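Local coordinates for carbonic anhydrase (Geobacillus kaustophilus, PDB 3VNP), which catalyses the reversible hydration of carbon dioxide as a homotrimeric gamma-class carbonic anhydrase with magnesium or zinc in its active site, at residues I149-M152 and E153-R157. Sequence-based numbering, arbitrary orientation.
Sequences IREM and ERIRR
The Arg154 guanidinium meets the Glu151 carboxylate at its edge, with Glu151 OE2 slightly out of its plane, whereas the Arg156 guanidinium has the backbone carbonyl of Met152 over one face, Met152 O sitting above the margin of that face, 3.6 Å from the plane. In the first pair the two side chains extend alongside each other, and Arg154 NH2 donates a fairly straight bond to Glu151 OE2 at 2.7 Å on the syn lone pair. One bond joins this salt bridge, with the carboxylate and guanidinium planes 56° apart. Bends at chi2 (-84°) and chi3 (-56°) swing the Arg154 guanidinium round so that NH2 faces Glu151. Its other terminal nitrogen, NH1, pairs with Glu158, and its side chain packs on Pro68 of a second subunit. All this belongs to helix 146-170, which follows the left-handed parallel beta-helix of the gamma-class enzymes and runs alongside it. Regular i to i+4 backbone bonds join the turns, among them Arg156 N to Met152 O at 3.0 Å. On the beta-helix side, Arg156 NH1 bonds to Gly77 O, while Met152 packs on Leu144 in the loop leading into the helix. Ile155 CG1 lies 3.5 Å from Glu151 OE2, putting a methylene beside the charged pair. Replacing Glu151 by an alanine is likely to leave Arg154 NH2 without its carboxylate mate and to strip Ile155 CG1 of the oxygen that lies against it.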
ATOM      1  N   ILE A 149     -22.820  15.194   1.321  1.00 51.34           N
ATOM      2  CA  ILE A 149     -22.071  16.270   1.959  1.00 49.93           C
ATOM      3  C   ILE A 149     -22.060  16.214   3.484  1.00 49.65           C
ATOM      4  O   ILE A 149     -21.077  16.597   4.122  1.00 48.04           O
ATOM      5  CB  ILE A 149     -22.614  17.636   1.507  1.00 49.36           C
ATOM      6  CG1 ILE A 149     -22.441  17.766  -0.011  1.00 49.74           C
ATOM      7  CG2 ILE A 149     -21.903  18.758   2.250  1.00 48.07           C
ATOM      8  CD1 ILE A 149     -22.919  19.078  -0.594  1.00 50.04           C
ATOM      9  N   ARG A 150     -23.149  15.728   4.065  1.00 50.71           N
ATOM     10  CA  ARG A 150     -23.252  15.630   5.515  1.00 52.69           C
ATOM     11  C   ARG A 150     -22.483  14.423   6.043  1.00 51.36           C
ATOM     12  O   ARG A 150     -21.994  14.431   7.170  1.00 51.81           O
ATOM     13  CB  ARG A 150     -24.720  15.527   5.928  1.00 56.40           C
ATOM     14  CG  ARG A 150     -24.946  15.541   7.429  1.00 60.45           C
ATOM     15  CD  ARG A 150     -26.373  15.127   7.752  1.00 64.22           C
ATOM     16  NE  ARG A 150     -26.687  13.823   7.170  1.00 67.40           N
ATOM     17  CZ  ARG A 150     -27.828  13.169   7.361  1.00 68.83           C
ATOM     18  NH1 ARG A 150     -28.775  13.695   8.125  1.00 70.49           N
ATOM     19  NH2 ARG A 150     -28.024  11.988   6.785  1.00 69.40           N
ATOM     20  N   GLU A 151     -22.389  13.378   5.230  1.00 50.16           N
ATOM     21  CA  GLU A 151     -21.653  12.185   5.622  1.00 48.38           C
ATOM     22  C   GLU A 151     -20.164  12.543   5.642  1.00 47.30           C
ATOM     23  O   GLU A 151     -19.388  11.985   6.414  1.00 46.24           O
ATOM     24  CB  GLU A 151     -21.929  11.057   4.626  1.00 48.29           C
ATOM     25  CG  GLU A 151     -21.136   9.781   4.859  1.00 49.32           C
ATOM     26  CD  GLU A 151     -21.176   9.314   6.298  1.00 50.95           C
ATOM     27  OE1 GLU A 151     -22.232   9.458   6.950  1.00 53.90           O
ATOM     28  OE2 GLU A 151     -20.151   8.789   6.779  1.00 50.85           O
ATOM     29  N   MET A 152     -19.780  13.501   4.803  1.00 45.57           N
ATOM     30  CA  MET A 152     -18.393  13.947   4.719  1.00 44.62           C
ATOM     31  C   MET A 152     -17.988  14.833   5.894  1.00 45.28           C
ATOM     32  O   MET A 152     -16.837  14.797   6.338  1.00 44.16           O
ATOM     33  CB  MET A 152     -18.169  14.692   3.405  1.00 42.64           C
ATOM     34  CG  MET A 152     -18.332  13.804   2.189  1.00 40.71           C
ATOM     35  SD  MET A 152     -18.040  14.641   0.641  1.00 39.16           S
ATOM     36  CE  MET A 152     -19.598  14.388  -0.140  1.00 41.39           C
ATOM     37  N   GLU A 153     -18.936  15.633   6.383  1.00 46.51           N
ATOM     38  CA  GLU A 153     -18.692  16.517   7.525  1.00 46.77           C
ATOM     39  C   GLU A 153     -18.601  15.636   8.759  1.00 45.01           C
ATOM     40  O   GLU A 153     -17.847  15.911   9.691  1.00 43.94           O
ATOM     41  CB  GLU A 153     -19.847  17.521   7.666  1.00 49.82           C
ATOM     42  CG  GLU A 153     -20.015  18.186   9.045  1.00 53.72           C
ATOM     43  CD  GLU A 153     -18.811  19.011   9.486  1.00 57.77           C
ATOM     44  OE1 GLU A 153     -18.186  19.678   8.627  1.00 59.42           O
ATOM     45  OE2 GLU A 153     -18.499  19.006  10.702  1.00 59.08           O
ATOM     46  N   ARG A 154     -19.370  14.556   8.738  1.00 43.91           N
ATOM     47  CA  ARG A 154     -19.404  13.604   9.836  1.00 43.43           C
ATOM     48  C   ARG A 154     -18.060  12.866   9.932  1.00 42.57           C
ATOM     49  O   ARG A 154     -17.529  12.664  11.027  1.00 42.54           O
ATOM     50  CB  ARG A 154     -20.555  12.618   9.601  1.00 42.32           C
ATOM     51  CG  ARG A 154     -21.110  11.957  10.851  1.00 43.67           C
ATOM     52  CD  ARG A 154     -20.303  10.744  11.257  1.00 46.56           C
ATOM     53  NE  ARG A 154     -20.221   9.766  10.174  1.00 48.70           N
ATOM     54  CZ  ARG A 154     -19.593   8.600  10.266  1.00 49.01           C
ATOM     55  NH1 ARG A 154     -18.991   8.256  11.395  1.00 48.51           N
ATOM     56  NH2 ARG A 154     -19.561   7.779   9.226  1.00 49.45           N
ATOM     57  N   ILE A 155     -17.516  12.477   8.783  1.00 40.86           N
ATOM     58  CA  ILE A 155     -16.238  11.768   8.731  1.00 39.25           C
ATOM     59  C   ILE A 155     -15.102  12.705   9.146  1.00 38.33           C
ATOM     60  O   ILE A 155     -14.276  12.376  10.000  1.00 37.63           O
ATOM     61  CB  ILE A 155     -15.955  11.243   7.297  1.00 38.69           C
ATOM     62  CG1 ILE A 155     -16.951  10.138   6.938  1.00 39.35           C
ATOM     63  CG2 ILE A 155     -14.535  10.715   7.197  1.00 37.92           C
ATOM     64  CD1 ILE A 155     -16.900   9.706   5.475  1.00 38.58           C
ATOM     65  N   ARG A 156     -15.077  13.874   8.520  1.00 36.84           N
ATOM     66  CA  ARG A 156     -14.072  14.887   8.785  1.00 37.37           C
ATOM     67  C   ARG A 156     -13.964  15.181  10.284  1.00 37.82           C
ATOM     68  O   ARG A 156     -12.884  15.099  10.871  1.00 36.73           O
ATOM     69  CB  ARG A 156     -14.455  16.140   7.998  1.00 38.09           C
ATOM     70  CG  ARG A 156     -13.584  17.359   8.181  1.00 37.93           C
ATOM     71  CD  ARG A 156     -13.861  18.300   7.027  1.00 39.59           C
ATOM     72  NE  ARG A 156     -15.288  18.351   6.709  1.00 42.46           N
ATOM     73  CZ  ARG A 156     -15.790  18.239   5.482  1.00 43.16           C
ATOM     74  NH1 ARG A 156     -14.988  18.067   4.442  1.00 43.54           N
ATOM     75  NH2 ARG A 156     -17.102  18.293   5.292  1.00 45.27           N
ATOM     76  N   ARG A 157     -15.095  15.510  10.898  1.00 39.66           N
ATOM     77  CA  ARG A 157     -15.149  15.812  12.325  1.00 41.97           C
ATOM     78  C   ARG A 157     -14.745  14.608  13.172  1.00 40.97           C
ATOM     79  O   ARG A 157     -14.018  14.747  14.156  1.00 40.08           O
ATOM     80  CB  ARG A 157     -16.562  16.265  12.699  1.00 45.49           C
ATOM     81  CG  ARG A 157     -16.770  16.541  14.171  1.00 52.42           C
ATOM     82  CD  ARG A 157     -18.236  16.834  14.449  1.00 58.59           C
ATOM     83  NE  ARG A 157     -19.092  15.719  14.050  1.00 63.03           N
ATOM     84  CZ  ARG A 157     -20.414  15.700  14.182  1.00 65.26           C
ATOM     85  NH1 ARG A 157     -21.048  16.745  14.707  1.00 65.16           N
ATOM     86  NH2 ARG A 157     -21.105  14.634  13.785  1.00 65.71           N
TER